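Local coordinates for protein polyketide synthase PksJ (Bacillus subtilis subsp. subtilis, PDB 4J1Q) that catalyses stereoselective NADPH-dependent reduction of alpha- and beta-keto groups, as a ketoreductase domain of the bacillaene polyketide assembly line, at residues E94-K99 against R297-K302; N285-G290 against F328-F333; T141-E146 against K170-E175. One frame throughout, in Å; residues are numbered along the deposited sequence.

Contact 1: E94-K99 against R297-K302; sequences ELLQSK and RFIIHK
The last turn of helix 81-98 faces the loop 297-302, and the backbones come nearest at the CA atoms of Gln97 and Ile300, 5.5 Å apart. Gln97 carries the contact. Its CG lies beside its own backbone N (chi1 -80°), and the chain then runs extended to the loop. There NE2 donates to Ile299 O at 3.1 Å. The bond is nearly along the C=O axis, and the acceptor lies close to the amide plane. NE2 also makes a weak, bent bond to Lys302 O at 3.0 Å. One amide nitrogen thus ties two carbonyls of the same loop. On the way, Gln97 CG passes Ile299 CG2 at 3.8 Å. Deeper in, the branch ends meet: Leu96 CD1 lies 4.1 Å from Ile299 CD1. The loop is itself turned, since Phe298 O accepts from both His301 N and Lys302 N. Lys302 NZ points elsewhere, to salt bridges with Asp350 and Glu306. Ile299 N is bonded to Glu136 of helix 126-136. The contact combines an amide-to-carbonyl tie with a small apolar contact. It is consistent with the two Rossmann-like subdomains usual in modular polyketide ketoreductases, helix 81-98 probably belonging to the structural one and the loop to the catalytic one.

Contact 2: N285-G290 against F328-F333; sequences NGIIHG and FPLDFF. With NDP (NADPH dihydro-nicotinamide-adenine-dinucleotide phosphate), chain B.
Gly286 and Ile287 pack closely against Phe332 and Phe333, where two neighbouring parallel strands begin to run together. Gly286 has no side chain, and the Phe332 ring takes the space beside its backbone. Phe332 CG sits between its own N and carbonyl carbon (chi1 57°), a crowded position that turns the ring back over Gly286. The result is a CH-pi contact, with Gly286 CA 3.8 Å from the ring centroid. Phe333 goes the other way, with CG anti to the backbone N. Its ring is met over one face by Ile287 CB, 4.3 Å from the centroid. Ile287 CG2 touches Phe333 CE1 at 3.8 Å, while His289 CB comes in at the ring edge. Leu330 closes the near end, its CD2 3.9 Å from Ile287 CG1.

Strands 286-289 and 332-338 are joined through helix 304-324, a beta-alpha-beta crossover of the Rossmann fold. His289 and Phe333 both lean on that helix. Gly290 follows the first strand and reaches the cofactor: NDP O3D donates to Gly290 O at 3.0 Å.

The backbone pairing is looser than the side-chain packing. Ile287 N bonds Phe332 O only weakly, at 3.3 Å. Toward the partly exposed end, Asp331 N donates to Asn285 O at 3.1 Å, but it comes from above the carbonyl plane, 63° out of it. The Asp331 carboxylate lies by the same oxygen without bonding it, as both are acceptors; its OD1 forms a salt bridge with Arg200.

Contact 3: T141-E146 against K170-E175; sequences TAQVIE and KQIRYE
This is a parallel strand pairing inside a beta-alpha-beta unit: strands 140-147 and 171-175 lie side by side, with helix 156-164 between them in sequence. The unit belongs to the half of the chain that precedes the NADPH-binding Rossmann fold, probably the structural subdomain of the ketoreductase. The two segment axes approach to 4.8 Å and differ in direction by 18°. Four backbone bonds hold the pair. Val144 N donates to Lys170 O, and Ile172 N to Val144 O. Glu146 N then donates to Ile172 O, and Tyr174 N to Glu146 O, the last bond 3.0 Å long and almost straight.

Ile145 and Ile172 run alongside each other from the same face, with Ile145 CG1 4.2 Å from Ile172 CB. Ile145 CG2 also meets the edge of the Tyr174 ring, at 3.8 Å from CD2. Helix 156-164 packs on all three of these residues. Its Asp163 bonds Tyr174 OH.

Val144, Gln171, Glu146 and Arg173 occupy the other face. Val144 CG1 stands between its own N and carbonyl carbon (chi1 47°), which brings it against Gln171 CG at 3.4 Å. Ser127 of helix 126-136 touches both residues. Farther along, Arg173 links two acidic groups. Its NH2 makes a weak, bent salt-bridge bond to Glu146 OE1 at 3.2 Å, with the carboxylate and guanidinium planes 76° apart. A second carboxylate helps to fix the guanidinium: Arg173 NE donates in its own plane to Glu175 OE2 at 2.9 Å, reaching that oxygen from above the carboxylate plane.

In the fold
Contact 3 is nested along the chain inside the long loop closed by contact 1, and contact 2 opens after contact 3 has closed. Contact 1 alternates with contact 2, because 297-302 falls between 285-290 and 328-333. Contacts 2 and 3 are both parallel strand pairs, one in each half of the chain. Their centres are 31 Å apart on opposite sides of the chain's centre. Contact 1 probably joins the two subdomains. Its centre is 22 Å from that of contact 3, and helix 126-136 touches residues of both. Helix 304-324 starts just after the loop of contact 1 and packs on His289 and Phe333 of contact 2. Of the three contacts, contact 2 reaches the bound NADPH directly.

Contact 1: E94-K99 against R297-K302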
loop_
_atom_site.group_PDB
_atom_site.type_symbol
_atom_site.label_atom_id
_atom_site.label_comp_id
_atom_site.label_asym_id
_atom_site.label_seq_id
_atom_site.Cartn_x
_atom_site.Cartn_y
_atom_site.Cartn_z
ATOM N N GLU A 94 -11.385 -14.978 3.991
ATOM C CA GLU A 94 -12.018 -16.261 4.352
ATOM C C GLU A 94 -13.184 -16.562 3.429
ATOM O O GLU A 94 -13.482 -17.703 3.161
ATOM C CB GLU A 94 -12.484 -16.268 5.806
ATOM C CG GLU A 94 -11.346 -16.204 6.810
ATOM C CD GLU A 94 -11.836 -16.125 8.242
ATOM O OE1 GLU A 94 -12.852 -15.444 8.499
ATOM O OE2 GLU A 94 -11.215 -16.762 9.115
ATOM N N LEU A 95 -13.818 -15.509 2.939
ATOM C CA LEU A 95 -14.818 -15.620 1.896
ATOM C C LEU A 95 -14.274 -16.267 0.618
ATOM O O LEU A 95 -14.835 -17.226 0.123
ATOM C CB LEU A 95 -15.385 -14.241 1.605
ATOM C CG LEU A 95 -16.441 -14.144 0.523
ATOM C CD1 LEU A 95 -17.729 -14.854 0.950
ATOM C CD2 LEU A 95 -16.695 -12.685 0.194
ATOM N N LEU A 96 -13.159 -15.766 0.101
ATOM C CA LEU A 96 -12.554 -16.354 -1.104
ATOM C C LEU A 96 -12.241 -17.832 -0.896
ATOM O O LEU A 96 -12.646 -18.678 -1.698
ATOM C CB LEU A 96 -11.264 -15.626 -1.484
ATOM C CG LEU A 96 -11.399 -14.152 -1.870
ATOM C CD1 LEU A 96 -10.016 -13.515 -1.949
ATOM C CD2 LEU A 96 -12.137 -13.997 -3.190
ATOM N N GLN A 97 -11.470 -18.122 0.146
ATOM C CA GLN A 97 -11.083 -19.495 0.449
ATOM C C GLN A 97 -12.262 -20.439 0.313
ATOM O O GLN A 97 -12.151 -21.480 -0.325
ATOM C CB GLN A 97 -10.539 -19.603 1.867
ATOM C CG GLN A 97 -9.106 -19.158 2.001
ATOM C CD GLN A 97 -8.600 -19.259 3.429
ATOM O OE1 GLN A 97 -9.358 -19.084 4.384
ATOM N NE2 GLN A 97 -7.316 -19.538 3.581
ATOM N N SER A 98 -13.386 -20.055 0.913
ATOM C CA SER A 98 -14.574 -20.902 0.954
ATOM C C SER A 98 -15.120 -21.137 -0.445
ATOM O O SER A 98 -15.510 -22.246 -0.789
ATOM C CB SER A 98 -15.668 -20.234 1.781
ATOM O OG SER A 98 -16.542 -19.509 0.933
ATOM N N LYS A 99 -15.214 -20.063 -1.217
ATOM C CA LYS A 99 -15.847 -20.109 -2.508
ATOM C C LYS A 99 -14.915 -20.738 -3.520
ATOM O O LYS A 99 -15.193 -20.743 -4.708
ATOM C CB LYS A 99 -16.247 -18.699 -2.951
ATOM C CG LYS A 99 -17.351 -18.085 -2.099
ATOM C CD LYS A 99 -18.442 -19.093 -1.767
ATOM C CE LYS A 99 -19.711 -18.827 -2.565
ATOM N NZ LYS A 99 -20.686 -17.973 -1.823
ATOM N N ARG A 297 2.244 -17.336 -0.349
ATOM C CA ARG A 297 1.390 -18.501 -0.425
ATOM C C ARG A 297 0.083 -18.144 -1.107
ATOM O O ARG A 297 -0.417 -17.048 -0.913
ATOM C CB ARG A 297 1.093 -19.032 0.961
ATOM C CG ARG A 297 1.896 -20.276 1.272
ATOM C CD ARG A 297 1.249 -21.025 2.408
ATOM N NE ARG A 297 1.866 -20.713 3.694
ATOM C CZ ARG A 297 1.602 -21.383 4.811
ATOM N NH1 ARG A 297 2.184 -21.035 5.953
ATOM N NH2 ARG A 297 0.751 -22.411 4.785
ATOM N N PHE A 298 -0.505 -19.105 -1.822
ATOM C CA PHE A 298 -1.759 -18.869 -2.516
ATOM C C PHE A 298 -2.874 -18.789 -1.500
ATOM O O PHE A 298 -2.851 -19.497 -0.493
ATOM C CB PHE A 298 -2.050 -20.011 -3.485
ATOM C CG PHE A 298 -1.601 -19.741 -4.888
ATOM C CD1 PHE A 298 -0.280 -19.424 -5.158
ATOM C CD2 PHE A 298 -2.486 -19.859 -5.941
ATOM C CE1 PHE A 298 0.144 -19.194 -6.448
ATOM C CE2 PHE A 298 -2.075 -19.624 -7.233
ATOM C CZ PHE A 298 -0.739 -19.346 -7.490
ATOM N N ILE A 299 -3.890 -17.994 -1.805
ATOM C CA ILE A 299 -4.974 -17.813 -0.881
ATOM C C ILE A 299 -5.517 -19.138 -0.371
ATOM O O ILE A 299 -5.842 -19.259 0.814
ATOM C CB ILE A 299 -6.099 -16.983 -1.496
ATOM C CG1 ILE A 299 -5.678 -15.508 -1.492
ATOM C CG2 ILE A 299 -7.390 -17.169 -0.705
ATOM C CD1 ILE A 299 -6.195 -14.770 -2.709
ATOM N N ILE A 300 -5.543 -20.152 -1.227
ATOM C CA ILE A 300 -6.124 -21.435 -0.833
ATOM C C ILE A 300 -5.398 -22.112 0.345
ATOM O O ILE A 300 -6.020 -22.749 1.192
ATOM C CB ILE A 300 -6.249 -22.408 -2.033
ATOM C CG1 ILE A 300 -7.284 -23.478 -1.725
ATOM C CG2 ILE A 300 -4.897 -23.030 -2.362
ATOM C CD1 ILE A 300 -7.600 -24.405 -2.886
ATOM N N HIS A 301 -4.087 -21.942 0.420
ATOM C CA HIS A 301 -3.323 -22.572 1.482
ATOM C C HIS A 301 -3.075 -21.757 2.727
ATOM O O HIS A 301 -3.005 -22.303 3.810
ATOM C CB HIS A 301 -2.044 -23.166 0.934
ATOM C CG HIS A 301 -2.298 -24.187 -0.139
ATOM N ND1 HIS A 301 -1.530 -24.289 -1.229
ATOM C CD2 HIS A 301 -3.361 -25.081 -0.314
ATOM C CE1 HIS A 301 -2.044 -25.226 -2.050
ATOM N NE2 HIS A 301 -3.179 -25.691 -1.496
ATOM N N LYS A 302 -3.067 -20.435 2.597
ATOM C CA LYS A 302 -2.628 -19.498 3.650
ATOM C C LYS A 302 -3.382 -19.580 4.975
ATOM O O LYS A 302 -4.608 -19.601 4.978
ATOM C CB LYS A 302 -2.849 -18.104 3.133
ATOM C CG LYS A 302 -1.652 -17.224 3.242
ATOM C CD LYS A 302 -1.743 -16.237 2.106
ATOM C CE LYS A 302 -0.957 -15.013 2.446
ATOM N NZ LYS A 302 0.493 -15.278 2.238
#

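Contact 2: N285-G290 against F328-F333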
loop_
_atom_site.group_PDB
_atom_site.type_symbol
_atom_site.label_atom_id
_atom_site.label_comp_id
_atom_site.label_asym_id
_atom_site.label_seq_id
_atom_site.Cartn_x
_atom_site.Cartn_y
_atom_site.Cartn_z
ATOM N N ASN A 285 13.022 14.940 11.602
ATOM C CA ASN A 285 13.005 15.596 10.285
ATOM C C ASN A 285 12.385 14.758 9.172
ATOM O O ASN A 285 12.225 15.236 8.056
ATOM C CB ASN A 285 14.412 15.991 9.866
ATOM C CG ASN A 285 14.959 17.133 10.686
ATOM O OD1 ASN A 285 14.201 17.932 11.257
ATOM N ND2 ASN A 285 16.280 17.193 10.787
ATOM N N GLY A 286 12.097 13.494 9.452
ATOM C CA GLY A 286 11.721 12.579 8.388
ATOM C C GLY A 286 11.495 11.166 8.877
ATOM O O GLY A 286 12.136 10.722 9.835
ATOM N N ILE A 287 10.572 10.470 8.227
ATOM C CA ILE A 287 10.289 9.060 8.521
ATOM C C ILE A 287 10.140 8.302 7.225
ATOM O O ILE A 287 9.447 8.760 6.323
ATOM C CB ILE A 287 8.979 8.910 9.293
ATOM C CG1 ILE A 287 8.966 9.861 10.485
ATOM C CG2 ILE A 287 8.775 7.480 9.750
ATOM C CD1 ILE A 287 8.228 9.313 11.676
ATOM N N ILE A 288 10.851 7.183 7.101
ATOM C CA ILE A 288 10.495 6.150 6.138
ATOM C C ILE A 288 9.859 5.013 6.884
ATOM O O ILE A 288 10.415 4.543 7.873
ATOM C CB ILE A 288 11.721 5.605 5.400
ATOM C CG1 ILE A 288 12.164 6.595 4.316
ATOM C CG2 ILE A 288 11.418 4.263 4.775
ATOM C CD1 ILE A 288 13.626 6.934 4.377
ATOM N N HIS A 289 8.692 4.575 6.416
ATOM C CA HIS A 289 8.098 3.358 6.945
ATOM C C HIS A 289 8.456 2.202 6.071
ATOM O O HIS A 289 7.910 2.043 5.002
ATOM C CB HIS A 289 6.589 3.499 7.057
ATOM C CG HIS A 289 5.927 2.381 7.825
ATOM N ND1 HIS A 289 5.695 2.448 9.142
ATOM C CD2 HIS A 289 5.422 1.171 7.404
ATOM C CE1 HIS A 289 5.056 1.339 9.545
ATOM N NE2 HIS A 289 4.902 0.552 8.483
ATOM N N GLY A 290 9.476 1.453 6.472
ATOM C CA GLY A 290 9.948 0.342 5.662
ATOM C C GLY A 290 9.685 -1.003 6.293
ATOM O O GLY A 290 10.009 -2.026 5.700
ATOM N N PHE A 328 5.167 16.173 15.395
ATOM C CA PHE A 328 6.522 16.476 14.952
ATOM C C PHE A 328 6.507 17.278 13.666
ATOM O O PHE A 328 5.688 17.029 12.792
ATOM C CB PHE A 328 7.318 15.197 14.738
ATOM C CG PHE A 328 7.625 14.456 15.998
ATOM C CD1 PHE A 328 8.885 14.537 16.569
ATOM C CD2 PHE A 328 6.679 13.612 16.572
ATOM C CE1 PHE A 328 9.197 13.804 17.697
ATOM C CE2 PHE A 328 6.986 12.871 17.702
ATOM C CZ PHE A 328 8.247 12.973 18.270
ATOM N N PRO A 329 7.434 18.241 13.545
ATOM C CA PRO A 329 7.510 19.099 12.372
ATOM C C PRO A 329 8.271 18.440 11.223
ATOM O O PRO A 329 9.339 18.926 10.843
ATOM C CB PRO A 329 8.277 20.318 12.891
ATOM C CG PRO A 329 9.166 19.762 13.944
ATOM C CD PRO A 329 8.400 18.641 14.586
ATOM N N LEU A 330 7.710 17.365 10.666
ATOM C CA LEU A 330 8.400 16.541 9.668
ATOM C C LEU A 330 8.571 17.250 8.336
ATOM O O LEU A 330 7.672 17.961 7.892
ATOM C CB LEU A 330 7.637 15.229 9.435
ATOM C CG LEU A 330 7.450 14.276 10.619
ATOM C CD1 LEU A 330 6.485 13.154 10.256
ATOM C CD2 LEU A 330 8.785 13.702 11.055
ATOM N N ASP A 331 9.682 16.975 7.653
ATOM C CA ASP A 331 9.826 17.344 6.246
ATOM C C ASP A 331 9.092 16.337 5.332
ATOM O O ASP A 331 8.609 16.702 4.258
ATOM C CB ASP A 331 11.310 17.441 5.858
ATOM C CG ASP A 331 12.127 18.382 6.783
ATOM O OD1 ASP A 331 11.536 19.287 7.426
ATOM O OD2 ASP A 331 13.371 18.197 6.864
ATOM N N PHE A 332 8.984 15.082 5.777
ATOM C CA PHE A 332 8.329 14.033 4.992
ATOM C C PHE A 332 7.900 12.825 5.837
ATOM O O PHE A 332 8.403 12.606 6.950
ATOM C CB PHE A 332 9.221 13.574 3.826
ATOM C CG PHE A 332 10.585 13.075 4.252
ATOM C CD1 PHE A 332 10.719 11.869 4.934
ATOM C CD2 PHE A 332 11.738 13.804 3.947
ATOM C CE1 PHE A 332 11.970 11.411 5.313
ATOM C CE2 PHE A 332 12.986 13.359 4.331
ATOM C CZ PHE A 332 13.101 12.159 5.012
ATOM N N PHE A 333 6.914 12.091 5.332
ATOM C CA PHE A 333 6.584 10.773 5.850
ATOM C C PHE A 333 6.351 9.895 4.622
ATOM O O PHE A 333 5.383 10.090 3.894
ATOM C CB PHE A 333 5.318 10.858 6.708
ATOM C CG PHE A 333 5.111 9.690 7.651
ATOM C CD1 PHE A 333 5.605 8.426 7.357
ATOM C CD2 PHE A 333 4.278 9.833 8.755
ATOM C CE1 PHE A 333 5.325 7.330 8.184
ATOM C CE2 PHE A 333 3.998 8.749 9.588
ATOM C CZ PHE A 333 4.499 7.482 9.284
HETATM P PA NDP B . 13.427 -6.726 4.433
HETATM O O1A NDP B . 12.558 -7.897 4.907
HETATM O O2A NDP B . 14.907 -6.822 4.223
HETATM O O5B NDP B . 13.117 -5.462 5.358
HETATM C C5B NDP B . 11.946 -5.422 6.177
HETATM C C4B NDP B . 12.436 -5.085 7.576
HETATM O O4B NDP B . 11.299 -4.809 8.397
HETATM C C3B NDP B . 13.102 -6.299 8.205
HETATM O O3B NDP B . 14.437 -5.831 8.547
HETATM C C2B NDP B . 12.288 -6.602 9.462
HETATM O O2B NDP B . 13.170 -6.784 10.611
HETATM C C1B NDP B . 11.504 -5.326 9.708
HETATM N N9A NDP B . 10.188 -5.698 10.308
HETATM C C8A NDP B . 9.343 -6.711 9.900
HETATM N N7A NDP B . 8.232 -6.694 10.734
HETATM C C5A NDP B . 8.372 -5.616 11.625
HETATM C C6A NDP B . 7.597 -5.115 12.669
HETATM N N6A NDP B . 6.416 -5.699 13.051
HETATM N N1A NDP B . 8.037 -4.027 13.363
HETATM C C2A NDP B . 9.231 -3.455 13.070
HETATM N N3A NDP B . 10.013 -3.955 12.090
HETATM C C4A NDP B . 9.592 -5.009 11.324
HETATM O O3 NDP B . 12.747 -6.179 3.076
HETATM P PN NDP B . 13.334 -4.899 2.315
HETATM O O1N NDP B . 13.717 -5.459 0.948
HETATM O O2N NDP B . 14.257 -4.095 3.212
HETATM O O5D NDP B . 11.995 -4.019 2.113
HETATM C C5D NDP B . 11.811 -2.723 2.700
HETATM C C4D NDP B . 10.344 -2.301 2.457
HETATM O O4D NDP B . 10.167 -2.008 1.054
HETATM C C3D NDP B . 9.376 -3.449 2.781
HETATM O O3D NDP B . 8.206 -2.949 3.471
HETATM C C2D NDP B . 9.029 -4.012 1.437
HETATM O O2D NDP B . 7.688 -4.509 1.473
HETATM C C1D NDP B . 9.190 -2.838 0.461
HETATM N N1N NDP B . 9.626 -3.296 -0.865
HETATM C C2N NDP B . 10.845 -3.876 -1.056
HETATM C C3N NDP B . 11.236 -4.368 -2.323
HETATM C C7N NDP B . 12.618 -4.999 -2.511
HETATM O O7N NDP B . 13.056 -5.119 -3.663
HETATM N N7N NDP B . 13.300 -5.500 -1.454
HETATM C C4N NDP B . 10.323 -4.316 -3.409
HETATM C C5N NDP B . 9.059 -3.740 -3.173
HETATM C C6N NDP B . 8.743 -3.249 -1.883
HETATM P P2B NDP B . 12.737 -7.694 11.881
HETATM O O1X NDP B . 12.286 -9.011 11.209
HETATM O O2X NDP B . 14.046 -7.676 12.659
HETATM O O3X NDP B . 11.600 -6.968 12.570
#

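Contact 3: T141-E146 against K170-E175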
loop_
_atom_site.group_PDB
_atom_site.type_symbol
_atom_site.label_atom_id
_atom_site.label_comp_id
_atom_site.label_asym_id
_atom_site.label_seq_id
_atom_site.Cartn_x
_atom_site.Cartn_y
_atom_site.Cartn_z
ATOM N N THR A 141 -14.283 -11.926 -11.161
ATOM C CA THR A 141 -14.246 -10.494 -11.379
ATOM C C THR A 141 -14.397 -9.798 -10.032
ATOM O O THR A 141 -15.362 -10.052 -9.314
ATOM C CB THR A 141 -15.393 -10.017 -12.314
ATOM O OG1 THR A 141 -15.123 -10.439 -13.655
ATOM C CG2 THR A 141 -15.488 -8.489 -12.309
ATOM N N ALA A 142 -13.444 -8.930 -9.689
ATOM C CA ALA A 142 -13.503 -8.215 -8.425
ATOM C C ALA A 142 -13.384 -6.699 -8.614
ATOM O O ALA A 142 -12.411 -6.207 -9.191
ATOM C CB ALA A 142 -12.437 -8.729 -7.475
ATOM N N GLN A 143 -14.381 -5.960 -8.127
ATOM C CA GLN A 143 -14.396 -4.512 -8.276
ATOM C C GLN A 143 -14.517 -3.853 -6.933
ATOM O O GLN A 143 -15.285 -4.283 -6.089
ATOM C CB GLN A 143 -15.551 -4.035 -9.180
ATOM C CG GLN A 143 -15.401 -4.430 -10.636
ATOM C CD GLN A 143 -16.684 -4.242 -11.457
ATOM O OE1 GLN A 143 -17.794 -4.257 -10.925
ATOM N NE2 GLN A 143 -16.523 -4.082 -12.764
ATOM N N VAL A 144 -13.775 -2.771 -6.760
ATOM C CA VAL A 144 -13.955 -1.951 -5.587
ATOM C C VAL A 144 -14.603 -0.657 -6.037
ATOM O O VAL A 144 -14.234 -0.101 -7.067
ATOM C CB VAL A 144 -12.605 -1.687 -4.896
ATOM C CG1 VAL A 144 -11.596 -1.264 -5.944
ATOM C CG2 VAL A 144 -12.749 -0.625 -3.824
ATOM N N ILE A 145 -15.687 -0.294 -5.370
ATOM C CA ILE A 145 -16.497 0.838 -5.780
ATOM C C ILE A 145 -16.615 1.815 -4.622
ATOM O O ILE A 145 -17.249 1.521 -3.606
ATOM C CB ILE A 145 -17.904 0.382 -6.213
ATOM C CG1 ILE A 145 -17.825 -0.402 -7.531
ATOM C CG2 ILE A 145 -18.840 1.581 -6.325
ATOM C CD1 ILE A 145 -18.915 -1.438 -7.688
ATOM N N GLU A 146 -15.999 2.978 -4.785
ATOM C CA GLU A 146 -15.935 3.973 -3.720
ATOM C C GLU A 146 -17.062 4.983 -3.929
ATOM O O GLU A 146 -17.240 5.497 -5.028
ATOM C CB GLU A 146 -14.576 4.697 -3.751
ATOM C CG GLU A 146 -13.369 3.773 -3.610
ATOM C CD GLU A 146 -12.053 4.410 -4.066
ATOM O OE1 GLU A 146 -11.749 5.571 -3.675
ATOM O OE2 GLU A 146 -11.301 3.726 -4.795
ATOM N N LYS A 170 -11.807 -2.039 -12.652
ATOM C CA LYS A 170 -11.367 -2.666 -11.403
ATOM C C LYS A 170 -11.556 -1.738 -10.220
ATOM O O LYS A 170 -11.910 -2.183 -9.132
ATOM C CB LYS A 170 -9.917 -3.144 -11.506
ATOM C CG LYS A 170 -9.674 -4.106 -12.663
ATOM C CD LYS A 170 -10.564 -5.335 -12.587
ATOM C CE LYS A 170 -10.159 -6.395 -13.610
ATOM N NZ LYS A 170 -11.165 -7.506 -13.730
ATOM N N GLN A 171 -11.327 -0.445 -10.441
ATOM C CA GLN A 171 -11.531 0.551 -9.411
ATOM C C GLN A 171 -12.377 1.686 -9.940
ATOM O O GLN A 171 -12.060 2.309 -10.949
ATOM C CB GLN A 171 -10.203 1.064 -8.879
ATOM C CG GLN A 171 -9.389 -0.035 -8.229
ATOM C CD GLN A 171 -7.982 0.408 -7.921
ATOM O OE1 GLN A 171 -7.128 0.463 -8.813
ATOM N NE2 GLN A 171 -7.763 0.825 -6.687
ATOM N N ILE A 172 -13.475 1.934 -9.253
ATOM C CA ILE A 172 -14.521 2.777 -9.767
ATOM C C ILE A 172 -14.922 3.770 -8.683
ATOM O O ILE A 172 -14.854 3.458 -7.499
ATOM C CB ILE A 172 -15.715 1.930 -10.289
ATOM C CG1 ILE A 172 -15.269 1.169 -11.545
ATOM C CG2 ILE A 172 -16.896 2.825 -10.650
ATOM C CD1 ILE A 172 -16.117 -0.031 -11.908
ATOM N N ARG A 173 -15.175 5.004 -9.088
ATOM C CA ARG A 173 -15.483 6.060 -8.155
ATOM C C ARG A 173 -16.777 6.819 -8.538
ATOM O O ARG A 173 -16.890 7.340 -9.642
ATOM C CB ARG A 173 -14.329 7.032 -8.089
ATOM C CG ARG A 173 -14.407 7.958 -6.890
ATOM C CD ARG A 173 -13.019 8.239 -6.360
ATOM N NE ARG A 173 -12.998 9.490 -5.613
ATOM C CZ ARG A 173 -12.269 9.704 -4.525
ATOM N NH1 ARG A 173 -12.314 10.889 -3.927
ATOM N NH2 ARG A 173 -11.495 8.740 -4.040
ATOM N N TYR A 174 -17.701 6.921 -7.588
ATOM C CA TYR A 174 -18.881 7.762 -7.742
ATOM C C TYR A 174 -18.883 8.866 -6.698
ATOM O O TYR A 174 -18.892 8.582 -5.499
ATOM C CB TYR A 174 -20.159 6.932 -7.601
ATOM C CG TYR A 174 -20.313 5.859 -8.650
ATOM C CD1 TYR A 174 -20.632 6.184 -9.968
ATOM C CD2 TYR A 174 -20.156 4.514 -8.323
ATOM C CE1 TYR A 174 -20.799 5.197 -10.929
ATOM C CE2 TYR A 174 -20.285 3.525 -9.283
ATOM C CZ TYR A 174 -20.623 3.870 -10.580
ATOM O OH TYR A 174 -20.789 2.891 -11.531
ATOM N N GLU A 175 -18.765 10.107 -7.165
ATOM C CA GLU A 175 -18.932 11.284 -6.322
ATOM C C GLU A 175 -19.350 12.446 -7.240
ATOM O O GLU A 175 -18.841 12.568 -8.347
ATOM C CB GLU A 175 -17.605 11.630 -5.651
ATOM C CG GLU A 175 -16.583 12.193 -6.602
ATOM C CD GLU A 175 -15.260 12.470 -5.925
ATOM O OE1 GLU A 175 -15.247 13.189 -4.903
ATOM O OE2 GLU A 175 -14.213 12.011 -6.450
#